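Local coordinates for protein xyloglucan-specific endo-beta-1,4-glucanase BoGH9A (Bacteroides ovatus, PDB 6DHT) that catalyses endohydrolysis of the beta-1,4-glucan backbone of xyloglucan, breaking the polysaccharide into xyloglucan oligosaccharides, at residues Y181-M186 / Q219-W224; I189-L194 / M275-R280; L226-P231 / R258-K263; D270-M275 / E301-W306. All coordinates share one frame; numbering follows the deposited sequence.

Interaction 1: residues Y181-M186 / Q219-W224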
loop_
_atom_site.group_PDB
_atom_site.type_symbol
_atom_site.label_atom_id
_atom_site.label_comp_id
_atom_site.label_asym_id
_atom_site.label_seq_id
_atom_site.Cartn_x
_atom_site.Cartn_y
_atom_site.Cartn_z
ATOM N N TYR A 181 2.738 9.588 -2.220
ATOM C CA TYR A 181 1.569 8.787 -2.580
ATOM C C TYR A 181 1.228 7.793 -1.463
ATOM O O TYR A 181 0.051 7.625 -1.065
ATOM C CB TYR A 181 1.848 7.981 -3.853
ATOM C CG TYR A 181 0.870 6.864 -4.002
ATOM C CD1 TYR A 181 -0.422 7.081 -4.478
ATOM C CD2 TYR A 181 1.230 5.587 -3.631
ATOM C CE1 TYR A 181 -1.324 6.014 -4.580
ATOM C CE2 TYR A 181 0.354 4.539 -3.713
ATOM C CZ TYR A 181 -0.930 4.758 -4.185
ATOM O OH TYR A 181 -1.807 3.682 -4.292
ATOM N N SER A 182 2.247 7.109 -0.961
ATOM C CA SER A 182 2.033 6.072 0.036
ATOM C C SER A 182 1.386 6.613 1.310
ATOM O O SER A 182 0.422 6.044 1.840
ATOM C CB SER A 182 3.346 5.376 0.381
ATOM O OG SER A 182 3.862 4.619 -0.729
ATOM N N ILE A 183 1.935 7.701 1.824
ATOM C CA ILE A 183 1.361 8.388 2.971
ATOM C C ILE A 183 -0.042 8.881 2.622
ATOM O O ILE A 183 -0.963 8.716 3.413
ATOM C CB ILE A 183 2.240 9.557 3.379
ATOM C CG1 ILE A 183 3.609 9.087 3.859
ATOM C CG2 ILE A 183 1.550 10.334 4.458
ATOM C CD1 ILE A 183 4.657 10.163 3.909
ATOM N N GLY A 184 -0.223 9.429 1.424
ATOM C CA GLY A 184 -1.523 9.925 1.017
ATOM C C GLY A 184 -2.613 8.853 1.072
ATOM O O GLY A 184 -3.737 9.124 1.506
ATOM N N LEU A 185 -2.257 7.638 0.670
ATOM C CA LEU A 185 -3.192 6.521 0.692
ATOM C C LEU A 185 -3.472 6.092 2.135
ATOM O O LEU A 185 -4.639 5.943 2.520
ATOM C CB LEU A 185 -2.638 5.346 -0.131
ATOM C CG LEU A 185 -3.523 4.093 -0.124
ATOM C CD1 LEU A 185 -4.916 4.377 -0.655
ATOM C CD2 LEU A 185 -2.851 2.999 -0.927
ATOM N N MET A 186 -2.430 5.909 2.944
ATOM C CA MET A 186 -2.624 5.442 4.303
ATOM C C MET A 186 -3.397 6.469 5.110
ATOM O O MET A 186 -4.264 6.111 5.916
ATOM C CB MET A 186 -1.313 5.050 4.974
ATOM C CG MET A 186 -0.700 3.806 4.343
ATOM S SD MET A 186 0.817 3.258 5.115
ATOM C CE MET A 186 1.970 4.422 4.465
ATOM N N GLN A 219 5.008 10.580 9.986
ATOM C CA GLN A 219 5.809 11.776 10.240
ATOM C C GLN A 219 7.287 11.511 10.049
ATOM O O GLN A 219 8.033 12.414 9.651
ATOM C CB GLN A 219 5.544 12.307 11.650
ATOM C CG GLN A 219 5.380 13.836 11.712
ATOM C CD GLN A 219 6.680 14.635 11.554
ATOM O OE1 GLN A 219 7.720 14.318 12.149
ATOM N NE2 GLN A 219 6.620 15.677 10.737
ATOM N N PHE A 220 7.714 10.276 10.298
ATOM C CA PHE A 220 9.125 9.951 10.126
ATOM C C PHE A 220 9.562 10.228 8.695
ATOM O O PHE A 220 10.697 10.654 8.445
ATOM C CB PHE A 220 9.440 8.510 10.474
ATOM C CG PHE A 220 10.905 8.281 10.635
ATOM C CD1 PHE A 220 11.526 8.563 11.841
ATOM C CD2 PHE A 220 11.679 7.874 9.565
ATOM C CE1 PHE A 220 12.900 8.380 11.992
ATOM C CE2 PHE A 220 13.062 7.692 9.719
ATOM C CZ PHE A 220 13.662 7.970 10.934
ATOM N N ASN A 221 8.675 9.960 7.740
ATOM C CA ASN A 221 8.947 10.257 6.352
ATOM C C ASN A 221 8.569 11.704 5.988
ATOM O O ASN A 221 9.281 12.330 5.230
ATOM C CB ASN A 221 8.277 9.257 5.406
ATOM C CG ASN A 221 8.866 9.309 4.005
ATOM O OD1 ASN A 221 9.924 8.735 3.769
ATOM N ND2 ASN A 221 8.216 10.007 3.080
ATOM N N LEU A 222 7.445 12.227 6.481
ATOM C CA LEU A 222 7.091 13.629 6.228
ATOM C C LEU A 222 8.215 14.590 6.621
ATOM O O LEU A 222 8.477 15.577 5.914
ATOM C CB LEU A 222 5.823 14.010 6.978
ATOM C CG LEU A 222 4.541 13.335 6.445
ATOM C CD1 LEU A 222 3.379 13.396 7.471
ATOM C CD2 LEU A 222 4.128 13.897 5.070
ATOM N N ASP A 223 8.865 14.303 7.739
ATOM C CA ASP A 223 9.941 15.177 8.214
ATOM C C ASP A 223 11.080 15.187 7.202
ATOM O O ASP A 223 11.641 16.246 6.889
ATOM C CB ASP A 223 10.437 14.700 9.572
ATOM C CG ASP A 223 11.191 15.764 10.328
ATOM O OD1 ASP A 223 10.917 16.961 10.098
ATOM O OD2 ASP A 223 12.027 15.383 11.169
ATOM N N TRP A 224 11.428 14.019 6.670
ATOM C CA TRP A 224 12.398 13.977 5.580
ATOM C C TRP A 224 11.901 14.756 4.349
ATOM O O TRP A 224 12.658 15.519 3.737
ATOM C CB TRP A 224 12.739 12.532 5.174
ATOM C CG TRP A 224 13.418 12.523 3.863
ATOM C CD1 TRP A 224 14.635 13.065 3.586
ATOM C CD2 TRP A 224 12.902 12.051 2.613
ATOM N NE1 TRP A 224 14.923 12.927 2.259
ATOM C CE2 TRP A 224 13.867 12.322 1.630
ATOM C CE3 TRP A 224 11.723 11.406 2.228
ATOM C CZ2 TRP A 224 13.685 11.970 0.304
ATOM C CZ3 TRP A 224 11.557 11.055 0.911
ATOM C CH2 TRP A 224 12.514 11.337 -0.031
#
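A single methyl group carries this contact: CD1 of I183 reaches from helix 176-192 to L222 and N221, neighbours on helix 213-226. The apolar part is its meeting with L222, where I183 CD1 lies 3.9 Å from L222 CD2. CG1 of I183 stands anti to the carbonyl carbon (chi1 -64°) and chi2 of 164° stretches the branch further, which carries CD1 across to the other helix. The second part sets the same methyl against a polar side chain, with I183 CD1 3.7 Å from N221 ND2 in a van der Waals contact. The amide of N221 is engaged by other groups: OD1 accepts from W166 N, ND2 has a weak bond to S179 OG, and ND2 also sits at the edge of the W224 ring, in its plane. Both helices belong to the (alpha/alpha)6 barrel of glycoside hydrolase family 9. V274 of helix 265-281 packs against both I183 and L222, closing a buried three-helix junction, while M218 and M225 of helix 213-226 also touch I183.

Interaction 2: residues I189-L194 / M275-R280. With EDO (1,2-ethanediol), chain P; EDO (1,2-ethanediol), chain I.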
loop_
_atom_site.group_PDB
_atom_site.type_symbol
_atom_site.label_atom_id
_atom_site.label_comp_id
_atom_site.label_asym_id
_atom_site.label_seq_id
_atom_site.Cartn_x
_atom_site.Cartn_y
_atom_site.Cartn_z
ATOM N N ILE A 189 -7.192 6.361 4.576
ATOM C CA ILE A 189 -7.903 5.369 5.380
ATOM C C ILE A 189 -7.907 5.782 6.867
ATOM O O ILE A 189 -8.909 5.602 7.583
ATOM C CB ILE A 189 -7.325 3.929 5.125
ATOM C CG1 ILE A 189 -7.943 3.305 3.851
ATOM C CG2 ILE A 189 -7.573 2.979 6.277
ATOM C CD1 ILE A 189 -7.691 4.002 2.606
ATOM N N TYR A 190 -6.803 6.363 7.322
ATOM C CA TYR A 190 -6.743 6.903 8.682
ATOM C C TYR A 190 -7.945 7.804 9.018
ATOM O O TYR A 190 -8.563 7.682 10.086
ATOM C CB TYR A 190 -5.431 7.684 8.864
ATOM C CG TYR A 190 -5.396 8.405 10.186
ATOM C CD1 TYR A 190 -5.020 7.739 11.349
ATOM C CD2 TYR A 190 -5.749 9.752 10.263
ATOM C CE1 TYR A 190 -5.056 8.394 12.585
ATOM C CE2 TYR A 190 -5.768 10.391 11.450
ATOM C CZ TYR A 190 -5.398 9.724 12.602
ATOM O OH TYR A 190 -5.456 10.438 13.801
ATOM N N GLN A 191 -8.281 8.695 8.094
ATOM C CA GLN A 191 -9.350 9.674 8.312
ATOM C C GLN A 191 -10.711 9.030 8.463
ATOM O O GLN A 191 -11.622 9.631 9.053
ATOM C CB GLN A 191 -9.360 10.683 7.172
ATOM C CG GLN A 191 -8.221 11.699 7.243
ATOM C CD GLN A 191 -8.123 12.557 6.004
ATOM O OE1 GLN A 191 -8.685 13.647 5.945
ATOM N NE2 GLN A 191 -7.365 12.113 5.027
ATOM N N LEU A 192 -10.884 7.811 7.967
ATOM C CA LEU A 192 -12.154 7.073 8.084
ATOM C C LEU A 192 -12.288 6.326 9.391
ATOM O O LEU A 192 -13.408 5.970 9.768
ATOM C CB LEU A 192 -12.256 6.043 6.965
ATOM C CG LEU A 192 -12.257 6.528 5.519
ATOM C CD1 LEU A 192 -12.049 5.358 4.566
ATOM C CD2 LEU A 192 -13.509 7.287 5.209
ATOM N N PHE A 193 -11.176 6.030 10.062
ATOM C CA PHE A 193 -11.155 5.137 11.212
ATOM C C PHE A 193 -10.311 5.677 12.356
ATOM O O PHE A 193 -9.388 5.057 12.840
ATOM C CB PHE A 193 -10.634 3.745 10.782
ATOM C CG PHE A 193 -11.467 3.096 9.694
ATOM C CD1 PHE A 193 -12.711 2.585 9.980
ATOM C CD2 PHE A 193 -11.015 3.027 8.394
ATOM C CE1 PHE A 193 -13.500 2.037 8.988
ATOM C CE2 PHE A 193 -11.802 2.481 7.397
ATOM C CZ PHE A 193 -13.026 1.956 7.693
ATOM N N LEU A 194 -10.658 6.865 12.818
ATOM C CA LEU A 194 -9.843 7.520 13.822
ATOM C C LEU A 194 -9.701 6.731 15.108
ATOM O O LEU A 194 -8.620 6.658 15.673
ATOM C CB LEU A 194 -10.410 8.931 14.128
ATOM C CG LEU A 194 -10.331 9.947 12.969
ATOM C CD1 LEU A 194 -10.972 11.293 13.355
ATOM C CD2 LEU A 194 -8.937 10.186 12.525
ATOM N N MET A 275 1.289 17.175 2.133
ATOM C CA MET A 275 1.560 18.152 3.180
ATOM C C MET A 275 0.277 18.908 3.584
ATOM O O MET A 275 0.037 19.103 4.763
ATOM C CB MET A 275 2.693 19.099 2.744
ATOM C CG MET A 275 4.048 18.410 2.732
ATOM S SD MET A 275 4.544 17.955 4.380
ATOM C CE MET A 275 5.982 16.958 4.012
ATOM N N ALA A 276 -0.540 19.248 2.600
ATOM C CA ALA A 276 -1.841 19.855 2.887
ATOM C C ALA A 276 -2.730 18.885 3.701
ATOM O O ALA A 276 -3.357 19.278 4.694
ATOM C CB ALA A 276 -2.509 20.257 1.599
ATOM N N GLN A 277 -2.786 17.621 3.269
ATOM C CA GLN A 277 -3.487 16.584 4.014
ATOM C C GLN A 277 -2.953 16.494 5.445
ATOM O O GLN A 277 -3.702 16.513 6.411
ATOM C CB GLN A 277 -3.275 15.245 3.299
ATOM C CG GLN A 277 -4.102 14.056 3.808
ATOM C CD GLN A 277 -3.611 12.738 3.248
ATOM O OE1 GLN A 277 -2.421 12.439 3.282
ATOM N NE2 GLN A 277 -4.523 11.960 2.720
ATOM N N SER A 278 -1.629 16.335 5.564
ATOM C CA SER A 278 -0.998 16.176 6.872
ATOM C C SER A 278 -1.237 17.372 7.805
ATOM O O SER A 278 -1.328 17.204 9.020
ATOM C CB SER A 278 0.501 15.916 6.716
ATOM O OG SER A 278 0.705 14.734 5.942
ATOM N N SER A 279 -1.296 18.571 7.230
ATOM C CA SER A 279 -1.539 19.771 8.018
ATOM C C SER A 279 -2.805 19.600 8.851
ATOM O O SER A 279 -2.821 19.923 10.038
ATOM C CB SER A 279 -1.668 20.982 7.104
ATOM O OG SER A 279 -1.798 22.143 7.903
ATOM N N ARG A 280 -3.863 19.068 8.242
ATOM C CA ARG A 280 -5.117 18.864 8.960
ATOM C C ARG A 280 -4.990 17.781 10.017
ATOM O O ARG A 280 -5.479 17.909 11.140
ATOM C CB ARG A 280 -6.245 18.474 7.997
ATOM C CG ARG A 280 -6.494 19.446 6.886
ATOM C CD ARG A 280 -7.792 19.131 6.127
ATOM N NE ARG A 280 -7.885 17.766 5.610
ATOM C CZ ARG A 280 -7.432 17.369 4.419
ATOM N NH1 ARG A 280 -6.840 18.233 3.615
ATOM N NH2 ARG A 280 -7.562 16.097 4.045
HETATM C C1 EDO P . -16.026 4.728 8.583
HETATM O O1 EDO P . -16.126 6.140 8.845
HETATM C C2 EDO P . -16.544 3.887 9.757
HETATM O O2 EDO P . -17.809 3.300 9.436
HETATM C C1 EDO I . -8.103 14.787 11.365
HETATM O O1 EDO I . -8.152 15.965 10.543
HETATM C C2 EDO I . -9.311 13.929 11.017
HETATM O O2 EDO I . -9.540 13.979 9.601
HETATM O O HOH W 1 -7.214 13.267 2.159
HETATM O O HOH W 2 -9.146 15.966 7.504
#
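Q277 and R280, one turn apart on helix 265-281, receive Q191 from the C-terminal part of helix 176-192, a polar junction between two helices of the (alpha/alpha)6 barrel. Q277 comes first. Its chain is extended, with CG anti to the backbone N (chi1 -171°), and this brings its amide toward that of Q191. The two amide planes stand nearly perpendicular, and a water joins them by accepting from both nitrogens, 3.1 Å from Q191 NE2 and 3.0 Å from Q277 NE2. Each nitrogen has a second acceptor on the first helix, Q187 O for Q191 and G184 O for Q277, while Q277 OE1 accepts a hydrogen bond from Q187 NE2.

At R280 the contact becomes a direct bond. R280 NH2 donates to Q191 OE1 at 3.3 Å, long but straight at 169°. The oxygen lies at the guanidinium edge, although the donor is tilted 23° from the carbonyl plane. NH2 also forms a salt bridge with E348, and NH1 bonds S352. Q191 OE1 further accepts from Q388 NE2, and an alanine in place of Q191 would probably deprive R280 NH2 and Q388 NE2 of this shared acceptor and break the water link to Q277. A second water donates to Q191 OE1 at 2.8 Å and accepts from R280 NE at 2.9 Å.

Interaction 3: residues L226-P231 / R258-K263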
loop_
_atom_site.group_PDB
_atom_site.type_symbol
_atom_site.label_atom_id
_atom_site.label_comp_id
_atom_site.label_asym_id
_atom_site.label_seq_id
_atom_site.Cartn_x
_atom_site.Cartn_y
_atom_site.Cartn_z
ATOM N N LEU A 226 10.070 17.339 3.967
ATOM C CA LEU A 226 10.272 18.783 4.136
ATOM C C LEU A 226 11.663 19.228 3.668
ATOM O O LEU A 226 11.803 20.312 3.090
ATOM C CB LEU A 226 10.045 19.180 5.592
ATOM C CG LEU A 226 8.601 19.082 6.078
ATOM C CD1 LEU A 226 8.573 19.336 7.558
ATOM C CD2 LEU A 226 7.697 20.093 5.398
ATOM N N THR A 227 12.672 18.391 3.901
ATOM C CA THR A 227 14.057 18.721 3.531
ATOM C C THR A 227 14.329 18.629 2.027
ATOM O O THR A 227 15.399 19.032 1.555
ATOM C CB THR A 227 15.089 17.831 4.265
ATOM O OG1 THR A 227 15.122 16.511 3.696
ATOM C CG2 THR A 227 14.799 17.766 5.756
ATOM N N MET A 228 13.383 18.104 1.265
ATOM C CA MET A 228 13.523 17.951 -0.171
ATOM C C MET A 228 12.965 19.130 -0.959
ATOM O O MET A 228 12.943 19.076 -2.198
ATOM C CB MET A 228 12.872 16.640 -0.616
ATOM C CG MET A 228 13.614 15.431 -0.114
ATOM S SD MET A 228 15.124 15.090 -1.005
ATOM C CE MET A 228 14.432 14.420 -2.467
ATOM N N GLN A 229 12.492 20.147 -0.234
ATOM C CA GLN A 229 11.987 21.377 -0.825
ATOM C C GLN A 229 13.065 22.465 -0.799
ATOM O O GLN A 229 13.617 22.748 0.254
ATOM C CB GLN A 229 10.758 21.862 -0.058
ATOM C CG GLN A 229 10.113 23.083 -0.696
ATOM C CD GLN A 229 8.764 23.413 -0.113
ATOM O OE1 GLN A 229 8.594 23.456 1.095
ATOM N NE2 GLN A 229 7.819 23.706 -0.981
ATOM N N ASP A 230 13.332 23.051 -1.962
ATOM C CA ASP A 230 14.280 24.166 -2.084
ATOM C C ASP A 230 13.656 25.360 -1.365
ATOM O O ASP A 230 12.556 25.770 -1.722
ATOM C CB ASP A 230 14.500 24.458 -3.565
ATOM C CG ASP A 230 15.494 25.597 -3.812
ATOM O OD1 ASP A 230 15.682 26.453 -2.924
ATOM O OD2 ASP A 230 16.074 25.622 -4.922
ATOM N N PRO A 231 14.339 25.910 -0.339
ATOM C CA PRO A 231 13.741 26.978 0.469
ATOM C C PRO A 231 13.524 28.277 -0.293
ATOM O O PRO A 231 12.845 29.154 0.227
ATOM C CB PRO A 231 14.763 27.194 1.585
ATOM C CG PRO A 231 16.050 26.729 1.008
ATOM C CD PRO A 231 15.710 25.598 0.103
ATOM N N ARG A 258 25.500 10.032 -2.102
ATOM C CA ARG A 258 24.058 10.316 -2.165
ATOM C C ARG A 258 23.793 11.694 -2.765
ATOM O O ARG A 258 24.459 12.674 -2.409
ATOM C CB ARG A 258 23.444 10.222 -0.757
ATOM C CG ARG A 258 23.593 8.852 -0.103
ATOM C CD ARG A 258 22.544 7.870 -0.578
ATOM N NE ARG A 258 21.381 7.841 0.311
ATOM C CZ ARG A 258 20.443 6.892 0.265
ATOM N NH1 ARG A 258 20.476 5.928 -0.637
ATOM N NH2 ARG A 258 19.435 6.940 1.123
ATOM N N TYR A 259 22.821 11.755 -3.673
ATOM C CA TYR A 259 22.459 12.984 -4.379
ATOM C C TYR A 259 20.972 13.274 -4.281
ATOM O O TYR A 259 20.184 12.343 -4.172
ATOM C CB TYR A 259 22.766 12.875 -5.874
ATOM C CG TYR A 259 24.227 12.710 -6.232
ATOM C CD1 TYR A 259 24.806 11.461 -6.265
ATOM C CD2 TYR A 259 25.001 13.808 -6.568
ATOM C CE1 TYR A 259 26.137 11.296 -6.600
ATOM C CE2 TYR A 259 26.340 13.655 -6.914
ATOM C CZ TYR A 259 26.897 12.396 -6.920
ATOM O OH TYR A 259 28.222 12.218 -7.257
ATOM N N VAL A 260 20.601 14.546 -4.331
ATOM C CA VAL A 260 19.234 14.931 -4.699
ATOM C C VAL A 260 19.269 15.384 -6.150
ATOM O O VAL A 260 20.220 16.047 -6.594
ATOM C CB VAL A 260 18.589 16.006 -3.773
ATOM C CG1 VAL A 260 18.460 15.486 -2.337
ATOM C CG2 VAL A 260 19.363 17.306 -3.807
ATOM N N VAL A 261 18.269 14.972 -6.909
ATOM C CA VAL A 261 18.213 15.247 -8.330
ATOM C C VAL A 261 17.064 16.186 -8.715
ATOM O O VAL A 261 16.315 16.683 -7.850
ATOM C CB VAL A 261 18.142 13.944 -9.108
ATOM C CG1 VAL A 261 19.355 13.080 -8.783
ATOM C CG2 VAL A 261 16.859 13.187 -8.764
ATOM N N GLN A 262 16.970 16.412 -10.027
ATOM C CA GLN A 262 16.034 17.326 -10.676
ATOM C C GLN A 262 14.672 17.458 -9.995
ATOM O O GLN A 262 14.009 16.460 -9.720
ATOM C CB GLN A 262 15.803 16.851 -12.111
ATOM C CG GLN A 262 14.960 17.779 -12.980
ATOM C CD GLN A 262 14.137 17.031 -14.029
ATOM O OE1 GLN A 262 14.683 16.382 -14.924
ATOM N NE2 GLN A 262 12.806 17.106 -13.909
ATOM N N LYS A 263 14.256 18.693 -9.764
ATOM C CA LYS A 263 12.891 18.984 -9.327
ATOM C C LYS A 263 11.888 18.523 -10.379
ATOM O O LYS A 263 12.127 18.664 -11.573
ATOM C CB LYS A 263 12.744 20.489 -9.097
ATOM C CG LYS A 263 13.571 21.038 -7.959
ATOM C CD LYS A 263 13.613 22.565 -8.033
ATOM C CE LYS A 263 14.386 23.165 -6.884
ATOM N NZ LYS A 263 14.943 24.512 -7.244
#
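K263 meets D230 where the loop following helix 213-226 comes alongside the chain leaving strand 259-260, an inner strand of a mixed beta-sheet. A type I beta turn runs from L226 to Q229. K263 NZ lies 2.8 Å from D230 OD2 in a salt bridge, approaching on the anti side and 23° out of the carboxylate plane. K263 stays extended beyond CG, and K263 CE rests 3.6 Å from D230 CB, so aliphatic contact accompanies the charge pair. NZ has a second anionic partner in D233. The other carboxylate oxygen, D230 OD1, accepts from the backbone N of E232 in an Asx turn. An alanine in place of D230 would probably cost K263 NZ one of its two acidic partners and strip E232 N of its side-chain acceptor.

Nearer the sheet the contact is apolar, with M228 bent at chi2 and chi3 and sliding past V260 in the opposite direction. The backbones behind them are committed, M228 bonding with Y237 and V260 with L144 and H146 in the sheet. Within 258-263, Q262 NE2 donates to K263 O at 2.9 Å, with the donor above the carbonyl plane, and also to Y314 O. The two apolar side chains meet where V260 CG1 comes 3.6 Å from M228 SD.

Interaction 4: residues D270-M275 / E301-W306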
loop_
_atom_site.group_PDB
_atom_site.type_symbol
_atom_site.label_atom_id
_atom_site.label_comp_id
_atom_site.label_asym_id
_atom_site.label_seq_id
_atom_site.Cartn_x
_atom_site.Cartn_y
_atom_site.Cartn_z
ATOM N N ASP A 270 2.732 15.873 -5.400
ATOM C CA ASP A 270 2.487 14.830 -4.392
ATOM C C ASP A 270 2.943 15.334 -3.015
ATOM O O ASP A 270 2.292 15.095 -1.999
ATOM C CB ASP A 270 3.217 13.561 -4.752
ATOM C CG ASP A 270 2.603 12.853 -5.941
ATOM O OD1 ASP A 270 1.403 13.059 -6.206
ATOM O OD2 ASP A 270 3.318 12.093 -6.647
ATOM N N PHE A 271 4.040 16.102 -2.974
ATOM C CA PHE A 271 4.454 16.793 -1.762
ATOM C C PHE A 271 3.358 17.770 -1.276
ATOM O O PHE A 271 2.993 17.792 -0.096
ATOM C CB PHE A 271 5.775 17.556 -2.049
ATOM C CG PHE A 271 6.288 18.397 -0.916
ATOM C CD1 PHE A 271 5.743 19.631 -0.693
ATOM C CD2 PHE A 271 7.344 17.992 -0.124
ATOM C CE1 PHE A 271 6.213 20.457 0.313
ATOM C CE2 PHE A 271 7.827 18.796 0.895
ATOM C CZ PHE A 271 7.267 20.048 1.114
ATOM N N ALA A 272 2.834 18.583 -2.192
ATOM C CA ALA A 272 1.826 19.569 -1.823
ATOM C C ALA A 272 0.579 18.890 -1.273
ATOM O O ALA A 272 0.055 19.292 -0.249
ATOM C CB ALA A 272 1.490 20.440 -3.010
ATOM N N ALA A 273 0.138 17.835 -1.947
ATOM C CA ALA A 273 -1.089 17.143 -1.547
ATOM C C ALA A 273 -0.924 16.535 -0.165
ATOM O O ALA A 273 -1.767 16.704 0.701
ATOM C CB ALA A 273 -1.434 16.084 -2.553
ATOM N N VAL A 274 0.160 15.788 0.037
ATOM C CA VAL A 274 0.340 15.098 1.304
ATOM C C VAL A 274 0.639 16.060 2.441
ATOM O O VAL A 274 0.253 15.832 3.570
ATOM C CB VAL A 274 1.378 13.965 1.174
ATOM C CG1 VAL A 274 2.797 14.465 1.239
ATOM C CG2 VAL A 274 1.150 12.892 2.232
ATOM N N MET A 275 1.289 17.175 2.133
ATOM C CA MET A 275 1.560 18.152 3.180
ATOM C C MET A 275 0.277 18.908 3.584
ATOM O O MET A 275 0.037 19.103 4.763
ATOM C CB MET A 275 2.693 19.099 2.744
ATOM C CG MET A 275 4.048 18.410 2.732
ATOM S SD MET A 275 4.544 17.955 4.380
ATOM C CE MET A 275 5.982 16.958 4.012
ATOM N N GLU A 301 1.725 25.063 -0.041
ATOM C CA GLU A 301 1.296 26.156 -0.906
ATOM C C GLU A 301 2.464 26.619 -1.781
ATOM O O GLU A 301 2.295 26.848 -2.973
ATOM C CB GLU A 301 0.685 27.301 -0.075
ATOM C CG GLU A 301 -0.621 26.883 0.630
ATOM C CD GLU A 301 -1.502 28.036 1.071
ATOM O OE1 GLU A 301 -1.449 28.402 2.261
ATOM O OE2 GLU A 301 -2.278 28.545 0.233
ATOM N N LYS A 302 3.667 26.632 -1.213
ATOM C CA LYS A 302 4.854 26.977 -1.992
ATOM C C LYS A 302 5.151 25.912 -3.061
ATOM O O LYS A 302 5.537 26.226 -4.180
ATOM C CB LYS A 302 6.079 27.160 -1.085
ATOM C CG LYS A 302 6.096 28.459 -0.281
ATOM C CD LYS A 302 7.495 28.806 0.219
ATOM C CE LYS A 302 8.421 29.249 -0.927
ATOM N NZ LYS A 302 9.809 29.553 -0.465
ATOM N N ALA A 303 4.969 24.634 -2.733
ATOM C CA ALA A 303 5.202 23.593 -3.720
ATOM C C ALA A 303 4.180 23.630 -4.850
ATOM O O ALA A 303 4.512 23.434 -6.011
ATOM C CB ALA A 303 5.186 22.209 -3.052
ATOM N N TYR A 304 2.916 23.868 -4.508
ATOM C CA TYR A 304 1.896 23.944 -5.527
ATOM C C TYR A 304 2.177 25.131 -6.465
ATOM O O TYR A 304 2.058 25.007 -7.685
ATOM C CB TYR A 304 0.518 24.065 -4.857
ATOM C CG TYR A 304 -0.629 23.985 -5.821
ATOM C CD1 TYR A 304 -1.142 25.130 -6.412
ATOM C CD2 TYR A 304 -1.221 22.767 -6.130
ATOM C CE1 TYR A 304 -2.179 25.066 -7.298
ATOM C CE2 TYR A 304 -2.268 22.691 -7.019
ATOM C CZ TYR A 304 -2.747 23.850 -7.596
ATOM O OH TYR A 304 -3.787 23.787 -8.484
ATOM N N ALA A 305 2.560 26.254 -5.872
ATOM C CA ALA A 305 2.945 27.430 -6.651
ATOM C C ALA A 305 4.052 27.086 -7.651
ATOM O O ALA A 305 3.965 27.438 -8.832
ATOM C CB ALA A 305 3.376 28.539 -5.730
ATOM N N TRP A 306 5.083 26.379 -7.194
ATOM C CA TRP A 306 6.158 25.977 -8.092
ATOM C C TRP A 306 5.609 25.137 -9.231
ATOM O O TRP A 306 5.951 25.347 -10.385
ATOM C CB TRP A 306 7.255 25.217 -7.339
ATOM C CG TRP A 306 8.478 24.898 -8.174
ATOM C CD1 TRP A 306 9.662 25.591 -8.199
ATOM C CD2 TRP A 306 8.632 23.815 -9.096
ATOM N NE1 TRP A 306 10.533 24.995 -9.069
ATOM C CE2 TRP A 306 9.929 23.906 -9.639
ATOM C CE3 TRP A 306 7.799 22.779 -9.519
ATOM C CZ2 TRP A 306 10.405 23.001 -10.581
ATOM C CZ3 TRP A 306 8.266 21.890 -10.441
ATOM C CH2 TRP A 306 9.564 21.999 -10.968
#
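F271 lays its ring obliquely against the methyl of A303, with F271 CD1 3.5 Å and F271 CE1 3.9 Å from A303 CB. The ring is held from within its own helix as well, because M275 CG sits 3.8 Å above the plane of the F271 ring, over its centre. CG of F271 is anti to the backbone N (chi1 176°), which swings the ring across to the partner helix. A272, the next residue, directs its methyl toward that helix, where A272 CB is 4.1 Å from A303 CB. It also touches Y304, with A272 CB 4.0 Å from Y304 N and 4.2 Å from Y304 CB. These are the nearly antiparallel helices 265-281 and 292-309 of the (alpha/alpha)6 barrel, whose short segments run at 152° between their directions. Alanine facing alanine is consistent with a close approach: A272 CA and A303 CA are 5.6 Å apart. The ring of Y304 turns to Y358 in an edge-to-face stack, and Q229 packs against both F271 and A303.

Helix 265-281 supplies a segment to interactions 2 and 4, which share M275 and whose centres lie about 16 Å apart. Interaction 1 packs against the same helix, with I183 CG2 3.4 Å from V274 CG2, and its centre is about 11 Å from that of interaction 2. Segment 226-231 of interaction 3 continues from helix 213-226, which interaction 1 uses; interactions 3 and 4 touch where K263 CB lies 3.7 Å from W306 CZ2. Interactions 2 and 3 are the widest separated, centres about 25 Å apart, yet M275 CE comes within 3.8 Å of L226 CD2. All four lie away from the predicted catalytic residues and the metal sites: interactions 1, 2 and 4 join barrel helices, and interaction 3 joins a loop to the chain around strand 259-260.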